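Local structure of galactokinase (Bifidobacterium longum subsp. infantis, 6TEP) at residues Arg77-Val82 against Asp126-Ser131; Asp93-Arg98 against Val110-Arg115; Ser195-Glu200 against Leu215-Gln220; Leu230-Val235 against Ser372-Val377. The protein probably phosphorylates galactose with ATP in the presence of magnesium, the galactokinase reaction of the GHMP kinase family. One frame throughout, in Å; residues are numbered along the deposited sequence.

Contact 1 (Arg77-Val82 against Asp126-Ser131); sequences RVVSGV and DAAFVS. With ADP (adenosine-5'-diphosphate), chain H.
R77 and D126 lie side by side near the start of two parallel strands, joined by a salt bridge of two bonds. NE of R77 meets OD1 of D126 at 2.8 Å and NH2 of R77 meets OD2 of D126 at 3.0 Å. Both oxygens lie near the guanidinium plane, yet the carboxylate is turned 60° from it and is met from above its own plane. R71 also bridges to OD2 of D126, so one acid serves two arginines. These are neighbouring strands in the mixed sheet of the GHMP kinase N-terminal domain. Behind the salt bridge a parallel ladder follows, in which A127 and F129 alternate with R77, V79 and G81 as donors and acceptors. On the face of R77, CG1 of V79 packs on CB of A128 at 3.7 Å. On the other face, CG1 of V78 meets the edge of the F129 ring at CE2, 4.2 Å away; W103 touches both residues. Beta-branched valines suit such extended backbone. The ladder ends at the adenine of ADP. S80 suits this end because its small hydroxyl serves three partners: OG of S80 accepts from N of V82 in an ST turn and from a water that also takes a hydrogen bond from N6 of ADP, and donates to N1 of ADP at 2.7 Å.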
loop_
_atom_site.group_PDB
_atom_site.type_symbol
_atom_site.label_atom_id
_atom_site.label_comp_id
_atom_site.label_asym_id
_atom_site.label_seq_id
_atom_site.Cartn_x
_atom_site.Cartn_y
_atom_site.Cartn_z
ATOM N N ARG A 77 -6.841 -18.555 16.397
ATOM C CA ARG A 77 -7.914 -17.674 16.931
ATOM C C ARG A 77 -7.469 -16.223 16.675
ATOM O O ARG A 77 -6.385 -15.872 17.072
ATOM C CB ARG A 77 -8.189 -17.946 18.411
ATOM C CG ARG A 77 -8.691 -19.339 18.696
ATOM C CD ARG A 77 -9.184 -19.430 20.053
ATOM N NE ARG A 77 -8.124 -19.308 20.984
ATOM C CZ ARG A 77 -8.277 -19.255 22.264
ATOM N NH1 ARG A 77 -9.486 -19.325 22.762
ATOM N NH2 ARG A 77 -7.236 -19.073 23.030
ATOM N N VAL A 78 -8.307 -15.443 16.024
ATOM C CA VAL A 78 -8.023 -13.991 15.885
ATOM C C VAL A 78 -9.243 -13.175 16.285
ATOM O O VAL A 78 -10.349 -13.551 15.966
ATOM C CB VAL A 78 -7.528 -13.641 14.470
ATOM C CG1 VAL A 78 -6.189 -14.237 14.210
ATOM C CG2 VAL A 78 -8.487 -14.040 13.366
ATOM N N VAL A 79 -8.981 -11.985 16.820
ATOM C CA VAL A 79 -10.067 -11.037 17.103
ATOM C C VAL A 79 -9.559 -9.636 16.710
ATOM O O VAL A 79 -8.298 -9.408 16.735
ATOM C CB VAL A 79 -10.436 -11.126 18.572
ATOM C CG1 VAL A 79 -9.352 -10.573 19.456
ATOM C CG2 VAL A 79 -11.760 -10.476 18.846
ATOM N N SER A 80 -10.469 -8.719 16.441
ATOM C CA SER A 80 -10.097 -7.353 16.021
ATOM C C SER A 80 -11.013 -6.379 16.724
ATOM O O SER A 80 -12.201 -6.679 16.896
ATOM C CB SER A 80 -10.200 -7.208 14.532
ATOM O OG SER A 80 -10.252 -5.874 14.115
ATOM N N GLY A 81 -10.441 -5.235 17.061
ATOM C CA GLY A 81 -11.215 -4.149 17.631
ATOM C C GLY A 81 -12.359 -3.688 16.757
ATOM O O GLY A 81 -13.207 -2.964 17.281
ATOM N N VAL A 82 -12.388 -3.948 15.466
ATOM C CA VAL A 82 -13.549 -3.597 14.613
ATOM C C VAL A 82 -14.787 -4.355 15.103
ATOM O O VAL A 82 -15.917 -3.808 14.939
ATOM C CB VAL A 82 -13.259 -3.893 13.129
ATOM C CG1 VAL A 82 -12.031 -3.154 12.638
ATOM C CG2 VAL A 82 -13.107 -5.367 12.855
ATOM N N ASP A 126 -2.822 -17.421 18.791
ATOM C CA ASP A 126 -3.888 -16.461 19.236
ATOM C C ASP A 126 -3.413 -15.060 18.890
ATOM O O ASP A 126 -2.303 -14.734 19.259
ATOM C CB ASP A 126 -4.147 -16.690 20.715
ATOM C CG ASP A 126 -4.744 -18.059 21.038
ATOM O OD1 ASP A 126 -5.504 -18.616 20.211
ATOM O OD2 ASP A 126 -4.428 -18.551 22.166
ATOM N N ALA A 127 -4.311 -14.240 18.405
ATOM C CA ALA A 127 -3.947 -12.833 18.184
ATOM C C ALA A 127 -5.154 -11.919 18.391
ATOM O O ALA A 127 -6.333 -12.305 18.070
ATOM C CB ALA A 127 -3.291 -12.620 16.834
ATOM N N ALA A 128 -4.801 -10.710 18.791
ATOM C CA ALA A 128 -5.763 -9.580 18.884
ATOM C C ALA A 128 -5.182 -8.399 18.087
ATOM O O ALA A 128 -4.017 -8.031 18.308
ATOM C CB ALA A 128 -5.992 -9.162 20.304
ATOM N N PHE A 129 -5.995 -7.805 17.246
ATOM C CA PHE A 129 -5.610 -6.626 16.425
ATOM C C PHE A 129 -6.382 -5.380 16.891
ATOM O O PHE A 129 -7.613 -5.436 17.070
ATOM C CB PHE A 129 -5.958 -6.841 14.958
ATOM C CG PHE A 129 -5.176 -7.931 14.296
ATOM C CD1 PHE A 129 -3.977 -7.641 13.667
ATOM C CD2 PHE A 129 -5.669 -9.222 14.321
ATOM C CE1 PHE A 129 -3.238 -8.678 13.093
ATOM C CE2 PHE A 129 -4.938 -10.239 13.760
ATOM C CZ PHE A 129 -3.741 -9.972 13.130
ATOM N N VAL A 130 -5.619 -4.269 16.964
ATOM C CA VAL A 130 -6.186 -2.908 17.115
ATOM C C VAL A 130 -5.449 -2.054 16.065
ATOM O O VAL A 130 -4.229 -2.181 15.969
ATOM C CB VAL A 130 -5.944 -2.369 18.518
ATOM C CG1 VAL A 130 -6.393 -0.934 18.604
ATOM C CG2 VAL A 130 -6.705 -3.164 19.604
ATOM N N SER A 131 -6.202 -1.292 15.281
ATOM C CA SER A 131 -5.647 -0.481 14.191
ATOM C C SER A 131 -6.211 0.932 14.154
ATOM O O SER A 131 -7.346 1.206 14.610
ATOM C CB SER A 131 -5.892 -1.189 12.913
ATOM O OG SER A 131 -5.202 -0.535 11.874
HETATM P PB ADP H . -7.255 -1.703 2.024
HETATM O O1B ADP H . -7.438 -1.172 3.433
HETATM O O2B ADP H . -6.017 -2.523 1.904
HETATM O O3B ADP H . -7.315 -0.582 0.972
HETATM P PA ADP H . -8.525 -4.219 1.443
HETATM O O1A ADP H . -7.382 -4.786 0.646
HETATM O O2A ADP H . -9.854 -4.574 0.897
HETATM O O3A ADP H . -8.462 -2.649 1.618
HETATM O "O5'" ADP H . -8.324 -4.767 2.938
HETATM C "C5'" ADP H . -9.351 -4.533 3.912
HETATM C "C4'" ADP H . -9.805 -5.864 4.451
HETATM O "O4'" ADP H . -8.758 -6.408 5.270
HETATM C "C3'" ADP H . -11.020 -5.733 5.360
HETATM O "O3'" ADP H . -12.214 -5.819 4.617
HETATM C "C2'" ADP H . -10.831 -6.936 6.290
HETATM O "O2'" ADP H . -11.194 -8.105 5.620
HETATM C "C1'" ADP H . -9.319 -6.865 6.485
HETATM N N9 ADP H . -8.919 -5.959 7.550
HETATM C C8 ADP H . -8.008 -4.929 7.444
HETATM N N7 ADP H . -7.806 -4.309 8.580
HETATM C C5 ADP H . -8.576 -5.022 9.519
HETATM C C6 ADP H . -8.790 -4.876 10.906
HETATM N N6 ADP H . -8.234 -3.939 11.672
HETATM N N1 ADP H . -9.617 -5.775 11.517
HETATM C C2 ADP H . -10.200 -6.718 10.784
HETATM N N3 ADP H . -10.117 -6.921 9.470
HETATM C C4 ADP H . -9.258 -6.039 8.888
HETATM O O HOH W 1 -8.545 -3.460 14.587
#

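Contact 2 (Asp93-Arg98 against Val110-Arg115)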
loop_
_atom_site.group_PDB
_atom_site.type_symbol
_atom_site.label_atom_id
_atom_site.label_comp_id
_atom_site.label_asym_id
_atom_site.label_seq_id
_atom_site.Cartn_x
_atom_site.Cartn_y
_atom_site.Cartn_z
ATOM N N ASP A 93 -3.946 -27.409 10.131
ATOM C CA ASP A 93 -3.662 -28.812 9.749
ATOM C C ASP A 93 -4.568 -29.188 8.581
ATOM O O ASP A 93 -5.754 -29.231 8.764
ATOM C CB ASP A 93 -3.808 -29.731 10.955
ATOM C CG ASP A 93 -3.464 -31.165 10.626
ATOM O OD1 ASP A 93 -2.568 -31.360 9.824
ATOM O OD2 ASP A 93 -4.095 -32.071 11.219
ATOM N N GLY A 94 -3.975 -29.370 7.396
ATOM C CA GLY A 94 -4.657 -29.716 6.152
ATOM C C GLY A 94 -5.299 -28.511 5.510
ATOM O O GLY A 94 -6.043 -28.732 4.568
ATOM N N LEU A 95 -5.011 -27.275 5.967
ATOM C CA LEU A 95 -5.730 -26.094 5.467
ATOM C C LEU A 95 -5.280 -25.881 4.038
ATOM O O LEU A 95 -4.040 -25.944 3.815
ATOM C CB LEU A 95 -5.385 -24.908 6.348
ATOM C CG LEU A 95 -6.159 -23.639 6.036
ATOM C CD1 LEU A 95 -7.646 -23.885 6.220
ATOM C CD2 LEU A 95 -5.634 -22.473 6.875
ATOM N N LYS A 96 -6.214 -25.657 3.135
ATOM C CA LYS A 96 -5.900 -25.400 1.715
ATOM C C LYS A 96 -6.135 -23.910 1.401
ATOM O O LYS A 96 -6.763 -23.184 2.177
ATOM C CB LYS A 96 -6.740 -26.276 0.784
ATOM C CG LYS A 96 -6.607 -27.793 0.935
ATOM C CD LYS A 96 -7.637 -28.578 0.107
ATOM C CE LYS A 96 -9.058 -28.045 0.219
ATOM N NZ LYS A 96 -10.076 -29.066 -0.113
ATOM N N ALA A 97 -5.701 -23.499 0.223
ATOM C CA ALA A 97 -5.962 -22.151 -0.330
ATOM C C ALA A 97 -7.488 -21.911 -0.314
ATOM O O ALA A 97 -8.237 -22.888 -0.564
ATOM C CB ALA A 97 -5.386 -22.106 -1.707
ATOM N N ARG A 98 -7.906 -20.715 0.084
ATOM C CA ARG A 98 -9.312 -20.265 0.154
ATOM C C ARG A 98 -10.075 -21.056 1.222
ATOM O O ARG A 98 -11.297 -21.015 1.166
ATOM C CB ARG A 98 -9.976 -20.326 -1.233
ATOM C CG ARG A 98 -9.236 -19.542 -2.321
ATOM C CD ARG A 98 -8.923 -18.085 -1.988
ATOM N NE ARG A 98 -10.097 -17.408 -1.466
ATOM C CZ ARG A 98 -11.151 -17.069 -2.193
ATOM N NH1 ARG A 98 -11.137 -17.233 -3.508
ATOM N NH2 ARG A 98 -12.205 -16.523 -1.613
ATOM N N VAL A 110 -1.156 -16.169 6.577
ATOM C CA VAL A 110 0.312 -15.858 6.760
ATOM C C VAL A 110 0.996 -17.064 7.414
ATOM O O VAL A 110 2.059 -17.532 6.885
ATOM C CB VAL A 110 0.592 -14.615 7.614
ATOM C CG1 VAL A 110 2.078 -14.457 7.908
ATOM C CG2 VAL A 110 0.094 -13.366 6.908
ATOM N N ALA A 111 0.365 -17.686 8.421
ATOM C CA ALA A 111 0.948 -18.906 9.019
ATOM C C ALA A 111 0.899 -20.037 7.976
ATOM O O ALA A 111 1.897 -20.810 7.863
ATOM C CB ALA A 111 0.248 -19.260 10.275
ATOM N N TRP A 112 -0.215 -20.148 7.245
ATOM C CA TRP A 112 -0.368 -21.120 6.144
ATOM C C TRP A 112 0.741 -21.000 5.103
ATOM O O TRP A 112 1.413 -22.053 4.701
ATOM C CB TRP A 112 -1.782 -21.040 5.593
ATOM C CG TRP A 112 -1.988 -21.798 4.318
ATOM C CD1 TRP A 112 -2.300 -23.135 4.213
ATOM C CD2 TRP A 112 -1.864 -21.301 2.968
ATOM N NE1 TRP A 112 -2.404 -23.495 2.910
ATOM C CE2 TRP A 112 -2.168 -22.392 2.125
ATOM C CE3 TRP A 112 -1.565 -20.046 2.396
ATOM C CZ2 TRP A 112 -2.184 -22.293 0.744
ATOM C CZ3 TRP A 112 -1.645 -19.922 1.026
ATOM C CH2 TRP A 112 -1.903 -21.052 0.211
ATOM N N ALA A 113 0.998 -19.786 4.670
ATOM C CA ALA A 113 2.054 -19.486 3.674
ATOM C C ALA A 113 3.471 -19.827 4.191
ATOM O O ALA A 113 4.309 -20.436 3.445
ATOM C CB ALA A 113 1.922 -18.050 3.310
ATOM N N LEU A 114 3.758 -19.598 5.459
ATOM C CA LEU A 114 5.070 -19.928 6.058
ATOM C C LEU A 114 5.213 -21.458 6.127
ATOM O O LEU A 114 6.296 -21.955 5.838
ATOM C CB LEU A 114 5.168 -19.263 7.425
ATOM C CG LEU A 114 5.395 -17.742 7.407
ATOM C CD1 LEU A 114 5.291 -17.192 8.847
ATOM C CD2 LEU A 114 6.749 -17.353 6.775
ATOM N N ARG A 115 4.177 -22.181 6.563
ATOM C CA ARG A 115 4.256 -23.652 6.561
ATOM C C ARG A 115 4.418 -24.155 5.128
ATOM O O ARG A 115 5.203 -25.127 4.985
ATOM C CB ARG A 115 3.021 -24.213 7.236
ATOM C CG ARG A 115 3.059 -24.019 8.739
ATOM C CD ARG A 115 1.643 -23.873 9.236
ATOM N NE ARG A 115 0.878 -25.091 9.102
ATOM C CZ ARG A 115 0.983 -26.110 9.932
ATOM N NH1 ARG A 115 0.250 -27.196 9.732
ATOM N NH2 ARG A 115 1.789 -26.052 10.976
HETATM O O HOH W 2 -0.987 -28.605 7.067
#
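W112 lays its indole against the L95-A97 backbone, reaching out from helix 105-116 to the loop that follows strand 86-91. This is a loop-on-helix contact at the surface of the GHMP kinase N-terminal domain, and the tryptophan carries most of it. Its CG is anti to the backbone N (chi1 170°), which swings the indole off the helix toward the loop. The pyrrole edge comes first: NE1 of W112 gives a weak, bent hydrogen bond to O of L95 at 3.1 Å, with an angle of 122° at the hydrogen. That oxygen lies near the ring plane, whereas O of K96 stands over one face, offset toward the rim. CB of L95 approaches CD1 on the pyrrole side of W112 at 4.1 Å, and at the benzene end CB of A97 rests 4.0 Å from CZ2 of W112. Tryptophan suits the place because it combines a broad apolar surface with an N-H for a loop carbonyl; the methyl of A97 is small enough to let its backbone come close to the ring. M182 and E181 of helix 165-182 also touch the indole. One helical turn on, R115 reaches, with a bent chain, toward the beginning of the loop, its NH2 bonded to O of V122. The other terminal nitrogen reaches G94 through a water, which accepts from N of G94 at 3.1 Å and from NH1 of R115 at 3.3 Å.

Contact 3 (Ser195-Glu200 against Leu215-Gln220); sequences SMRCTE and LENVSQ
R197 sends its guanidinium across to N217, the two side chains crossing at about a right angle with their flat ends turned 51° apart. NH1 of R197 donates to OD1 of N217 at 3.0 Å, tilted from the carbonyl plane, and NH2 adds a weak bond to the same oxygen. The arginine chain is bent at chi3 (71°), which turns its end so that one face is met by V218, whose CG1 sits 3.5 Å from CZ of R197. CG2 of V218 comes beside NH2. Arginine suits this place because it can spread several N-H groups over different acceptors: NH2 also forms a salt bridge with D165 and bonds to O of P214, and NH1 bonds to N193. Buried as it is, the charge is thus probably well compensated.

The contact joins the end of helix 190-197, in the GHMP kinase N-terminal domain, to the junction of the short helix 214-217 and strand 218-222, the strand being an antiparallel neighbour of strand 202-207 in the domain's mixed sheet. C198 is where the chain leaves the helix, and Q220 grips both sides of that exit. With CG beside its backbone N (chi1 -61°) and a bend at chi2, the glutamine turns its amide toward the helix end. NE2 of Q220 donates to O of R197 at 3.1 Å, while OE1 of Q220 accepts from OG1 of T199 at 2.9 Å, the hydroxyl standing above the carbonyl plane. An amide suits the position because it can give and take at once. A water donates to OE1 of Q220 at 2.7 Å and accepts from N of T199 at 2.8 Å.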
loop_
_atom_site.group_PDB
_atom_site.type_symbol
_atom_site.label_atom_id
_atom_site.label_comp_id
_atom_site.label_asym_id
_atom_site.label_seq_id
_atom_site.Cartn_x
_atom_site.Cartn_y
_atom_site.Cartn_z
ATOM N N SER A 195 5.224 -1.554 3.867
ATOM C CA SER A 195 4.934 -1.793 5.287
ATOM C C SER A 195 6.132 -2.357 6.016
ATOM O O SER A 195 6.337 -2.102 7.178
ATOM C CB SER A 195 3.674 -2.669 5.389
ATOM O OG SER A 195 3.220 -2.685 6.706
ATOM N N MET A 196 7.000 -3.124 5.360
ATOM C CA MET A 196 8.095 -3.769 6.129
ATOM C C MET A 196 9.473 -3.222 5.757
ATOM O O MET A 196 10.421 -3.669 6.359
ATOM C CB MET A 196 8.105 -5.281 5.929
ATOM C CG MET A 196 6.792 -5.902 6.255
ATOM S SD MET A 196 7.003 -7.662 6.464
ATOM C CE MET A 196 7.650 -7.631 8.128
ATOM N N ARG A 197 9.588 -2.351 4.748
ATOM C CA ARG A 197 10.938 -1.851 4.370
ATOM C C ARG A 197 11.076 -0.309 4.251
ATOM O O ARG A 197 12.237 0.180 4.223
ATOM C CB ARG A 197 11.325 -2.486 3.019
ATOM C CG ARG A 197 11.228 -3.982 2.970
ATOM C CD ARG A 197 11.517 -4.567 1.624
ATOM N NE ARG A 197 12.921 -4.448 1.302
ATOM C CZ ARG A 197 13.418 -4.780 0.144
ATOM N NH1 ARG A 197 12.628 -5.103 -0.864
ATOM N NH2 ARG A 197 14.724 -4.738 0.006
ATOM N N CYS A 198 9.997 0.451 4.442
ATOM C CA CYS A 198 10.115 1.933 4.485
ATOM C C CYS A 198 10.941 2.285 5.722
ATOM O O CYS A 198 11.028 1.490 6.686
ATOM C CB CYS A 198 8.759 2.614 4.476
ATOM S SG CYS A 198 8.009 2.600 2.839
ATOM N N THR A 199 11.478 3.504 5.693
ATOM C CA THR A 199 12.142 4.082 6.875
ATOM C C THR A 199 11.619 5.503 7.143
ATOM O O THR A 199 11.187 6.203 6.228
ATOM C CB THR A 199 13.667 4.032 6.721
ATOM O OG1 THR A 199 14.074 4.872 5.621
ATOM C CG2 THR A 199 14.205 2.643 6.500
ATOM N N GLU A 200 11.752 5.913 8.387
ATOM C CA GLU A 200 11.306 7.243 8.789
ATOM C C GLU A 200 12.039 8.292 7.933
ATOM O O GLU A 200 13.276 8.145 7.676
ATOM C CB GLU A 200 11.541 7.508 10.268
ATOM C CG GLU A 200 11.008 8.852 10.707
ATOM C CD GLU A 200 11.973 10.033 10.504
ATOM O OE1 GLU A 200 13.210 9.800 10.453
ATOM O OE2 GLU A 200 11.499 11.194 10.425
ATOM N N LEU A 215 18.876 -6.234 -1.649
ATOM C CA LEU A 215 19.762 -5.043 -1.558
ATOM C C LEU A 215 19.780 -4.314 -2.908
ATOM O O LEU A 215 20.173 -3.158 -2.895
ATOM C CB LEU A 215 21.187 -5.455 -1.187
ATOM C CG LEU A 215 21.452 -5.641 0.283
ATOM C CD1 LEU A 215 20.301 -6.309 0.959
ATOM C CD2 LEU A 215 22.717 -6.438 0.468
ATOM N N GLU A 216 19.425 -4.965 -4.003
ATOM C CA GLU A 216 19.376 -4.357 -5.355
ATOM C C GLU A 216 18.045 -3.640 -5.601
ATOM O O GLU A 216 17.992 -2.880 -6.522
ATOM C CB GLU A 216 19.562 -5.428 -6.445
ATOM C CG GLU A 216 20.929 -6.017 -6.497
ATOM C CD GLU A 216 21.128 -7.068 -7.568
ATOM O OE1 GLU A 216 20.096 -7.764 -8.034
ATOM O OE2 GLU A 216 22.310 -7.264 -7.858
ATOM N N ASN A 217 16.949 -4.018 -4.923
ATOM C CA ASN A 217 15.626 -3.544 -5.394
ATOM C C ASN A 217 15.032 -2.411 -4.523
ATOM O O ASN A 217 13.906 -2.007 -4.874
ATOM C CB ASN A 217 14.585 -4.650 -5.642
ATOM C CG ASN A 217 14.056 -5.303 -4.382
ATOM O OD1 ASN A 217 14.405 -4.913 -3.294
ATOM N ND2 ASN A 217 13.264 -6.352 -4.555
ATOM N N VAL A 218 15.756 -1.844 -3.599
ATOM C CA VAL A 218 15.253 -0.647 -2.899
ATOM C C VAL A 218 16.379 0.368 -2.751
ATOM O O VAL A 218 17.556 0.010 -2.607
ATOM C CB VAL A 218 14.668 -0.979 -1.513
ATOM C CG1 VAL A 218 13.410 -1.797 -1.677
ATOM C CG2 VAL A 218 15.655 -1.572 -0.532
ATOM N N SER A 219 16.029 1.645 -2.810
ATOM C CA SER A 219 16.924 2.735 -2.367
ATOM C C SER A 219 16.062 3.738 -1.605
ATOM O O SER A 219 15.012 4.137 -2.130
ATOM C CB SER A 219 17.661 3.395 -3.493
ATOM O OG SER A 219 16.783 4.189 -4.256
ATOM N N GLN A 220 16.538 4.114 -0.430
ATOM C CA GLN A 220 15.850 5.046 0.488
ATOM C C GLN A 220 16.089 6.463 -0.021
ATOM O O GLN A 220 17.239 6.922 -0.008
ATOM C CB GLN A 220 16.329 4.863 1.907
ATOM C CG GLN A 220 16.099 3.502 2.517
ATOM C CD GLN A 220 14.663 3.104 2.693
ATOM O OE1 GLN A 220 13.791 3.964 2.871
ATOM N NE2 GLN A 220 14.469 1.780 2.852
HETATM O O HOH W 3 11.135 4.494 3.054
#

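Contact 4 (Leu230-Val235 against Ser372-Val377)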
loop_
_atom_site.group_PDB
_atom_site.type_symbol
_atom_site.label_atom_id
_atom_site.label_comp_id
_atom_site.label_asym_id
_atom_site.label_seq_id
_atom_site.Cartn_x
_atom_site.Cartn_y
_atom_site.Cartn_z
ATOM N N LEU A 230 6.639 21.834 3.712
ATOM C CA LEU A 230 5.520 21.166 3.021
ATOM C C LEU A 230 4.752 20.283 3.995
ATOM O O LEU A 230 5.232 20.026 5.069
ATOM C CB LEU A 230 6.061 20.255 1.922
ATOM C CG LEU A 230 6.787 20.907 0.759
ATOM C CD1 LEU A 230 7.388 19.803 -0.126
ATOM C CD2 LEU A 230 5.871 21.825 -0.033
ATOM N N GLU A 231 3.568 19.937 3.570
ATOM C CA GLU A 231 2.682 18.950 4.218
ATOM C C GLU A 231 2.229 18.027 3.091
ATOM O O GLU A 231 2.080 18.489 1.943
ATOM C CB GLU A 231 1.629 19.792 4.944
ATOM C CG GLU A 231 0.441 19.139 5.517
ATOM C CD GLU A 231 -0.489 20.084 6.288
ATOM O OE1 GLU A 231 -0.323 21.327 6.271
ATOM O OE2 GLU A 231 -1.447 19.550 6.856
ATOM N N LEU A 232 2.151 16.730 3.379
ATOM C CA LEU A 232 1.470 15.785 2.484
ATOM C C LEU A 232 0.053 15.552 2.997
ATOM O O LEU A 232 -0.084 14.938 4.113
ATOM C CB LEU A 232 2.262 14.487 2.370
ATOM C CG LEU A 232 1.666 13.536 1.333
ATOM C CD1 LEU A 232 1.908 14.016 -0.086
ATOM C CD2 LEU A 232 2.189 12.121 1.532
ATOM N N LEU A 233 -0.893 16.184 2.329
ATOM C CA LEU A 233 -2.344 15.999 2.643
ATOM C C LEU A 233 -2.780 14.649 2.110
ATOM O O LEU A 233 -2.526 14.351 0.945
ATOM C CB LEU A 233 -3.173 17.141 2.063
ATOM C CG LEU A 233 -4.677 16.983 2.246
ATOM C CD1 LEU A 233 -5.099 16.963 3.720
ATOM C CD2 LEU A 233 -5.407 18.087 1.507
ATOM N N VAL A 234 -3.378 13.851 2.985
ATOM C CA VAL A 234 -4.048 12.603 2.567
ATOM C C VAL A 234 -5.551 12.653 2.887
ATOM O O VAL A 234 -5.862 12.957 4.042
ATOM C CB VAL A 234 -3.391 11.403 3.276
ATOM C CG1 VAL A 234 -4.151 10.162 2.874
ATOM C CG2 VAL A 234 -1.908 11.336 2.957
ATOM N N VAL A 235 -6.394 12.454 1.899
ATOM C CA VAL A 235 -7.864 12.555 2.066
ATOM C C VAL A 235 -8.483 11.237 1.616
ATOM O O VAL A 235 -8.304 10.848 0.467
ATOM C CB VAL A 235 -8.484 13.756 1.332
ATOM C CG1 VAL A 235 -10.012 13.708 1.465
ATOM C CG2 VAL A 235 -7.902 15.036 1.839
ATOM N N SER A 372 -8.259 6.965 -1.586
ATOM C CA SER A 372 -7.670 8.210 -1.068
ATOM C C SER A 372 -6.946 8.983 -2.166
ATOM O O SER A 372 -6.476 8.353 -3.160
ATOM C CB SER A 372 -6.763 7.973 0.139
ATOM O OG SER A 372 -7.483 7.293 1.178
ATOM N N ILE A 373 -6.801 10.259 -1.920
ATOM C CA ILE A 373 -5.925 11.163 -2.724
ATOM C C ILE A 373 -4.825 11.658 -1.826
ATOM O O ILE A 373 -4.980 11.605 -0.608
ATOM C CB ILE A 373 -6.685 12.303 -3.405
ATOM C CG1 ILE A 373 -7.190 13.426 -2.482
ATOM C CG2 ILE A 373 -7.805 11.734 -4.236
ATOM C CD1 ILE A 373 -7.028 14.803 -3.142
ATOM N N ILE A 374 -3.715 12.103 -2.439
ATOM C CA ILE A 374 -2.621 12.788 -1.703
ATOM C C ILE A 374 -2.335 14.082 -2.447
ATOM O O ILE A 374 -2.632 14.166 -3.610
ATOM C CB ILE A 374 -1.370 11.911 -1.616
ATOM C CG1 ILE A 374 -0.790 11.652 -2.990
ATOM C CG2 ILE A 374 -1.717 10.607 -0.925
ATOM C CD1 ILE A 374 0.577 10.886 -2.918
ATOM N N ALA A 375 -1.860 15.068 -1.713
ATOM C CA ALA A 375 -1.514 16.371 -2.355
ATOM C C ALA A 375 -0.310 16.948 -1.635
ATOM O O ALA A 375 -0.203 16.876 -0.396
ATOM C CB ALA A 375 -2.667 17.358 -2.300
ATOM N N LEU A 376 0.688 17.422 -2.401
ATOM C CA LEU A 376 1.819 18.175 -1.819
ATOM C C LEU A 376 1.344 19.624 -1.677
ATOM O O LEU A 376 0.945 20.199 -2.734
ATOM C CB LEU A 376 3.026 18.149 -2.753
ATOM C CG LEU A 376 3.863 16.900 -2.770
ATOM C CD1 LEU A 376 4.814 16.955 -3.958
ATOM C CD2 LEU A 376 4.611 16.724 -1.450
ATOM N N VAL A 377 1.269 20.089 -0.439
ATOM C CA VAL A 377 0.752 21.444 -0.107
ATOM C C VAL A 377 1.765 22.167 0.783
ATOM O O VAL A 377 2.663 21.549 1.393
ATOM C CB VAL A 377 -0.622 21.351 0.535
ATOM C CG1 VAL A 377 -1.538 20.560 -0.350
ATOM C CG2 VAL A 377 -0.546 20.763 1.959
#
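L230 opens its strand against the end of the partner, its CD2 lying 3.5 Å from O of V377. At E231 the regular pairing begins: this is a hydrogen-bonded pair, with N of E231 to O of V377 at 2.9 Å and N of V377 to O of E231 at 3.0 Å. The glutamate side chain runs straight out, and its aliphatic part crosses V377, with CB of E231 3.8 Å from CG2 of V377. Its carboxylate goes on to the backbone N of G380, so the residue offers methylenes to the sheet and charge to the loop that follows the partner strand. L232 faces the other way in a non-hydrogen-bonded pair with L376; its CD1 lies between CD2 of L376 at 4.1 Å and CB of I374 at 4.2 Å.

These are adjacent antiparallel strands of the five-stranded mixed sheet of the GHMP kinase C-terminal domain. Helices cover both faces: I385 of helix 382-396 touches L233 and V377, whereas F329 of helix 322-338 touches I374 and L376. L233 forms the next hydrogen-bonded pair with A375, whose methyl lies beside CB of L233. V234 and I374 then lie side by side, CG2 of V234 meeting CG2 of I374 at 4.0 Å; branched side chains suit both the extended backbone and the helix-covered face. V235 closes the walk in a hydrogen-bonded pair with I373, and O of V235 also has a CA-H...O contact with CA of S372 at 3.1 Å. The hydroxyl of S372 is bonded to O of S137.

Overall arrangement
Contacts 1 and 3 reach the same eight-stranded sheet, their centres about 27 Å apart, while contact 4, whose centre is about 30 Å from that of contact 1, belongs to the separate five-stranded sheet. Contact 2 is nested in the chain between the strands of contact 1, and its helix is followed in the chain by strand 125-131. The nucleotide relates two of the four: contact 1 meets the adenine, and in contact 4 the side chain of S372 lies about 8 Å from ADP. On the sugar side, the C198 side chain of contact 3 is about 6 Å from that of galactose-binding R40, and the I374 side chain of contact 4 about 7 Å from that of galactose-binding E46.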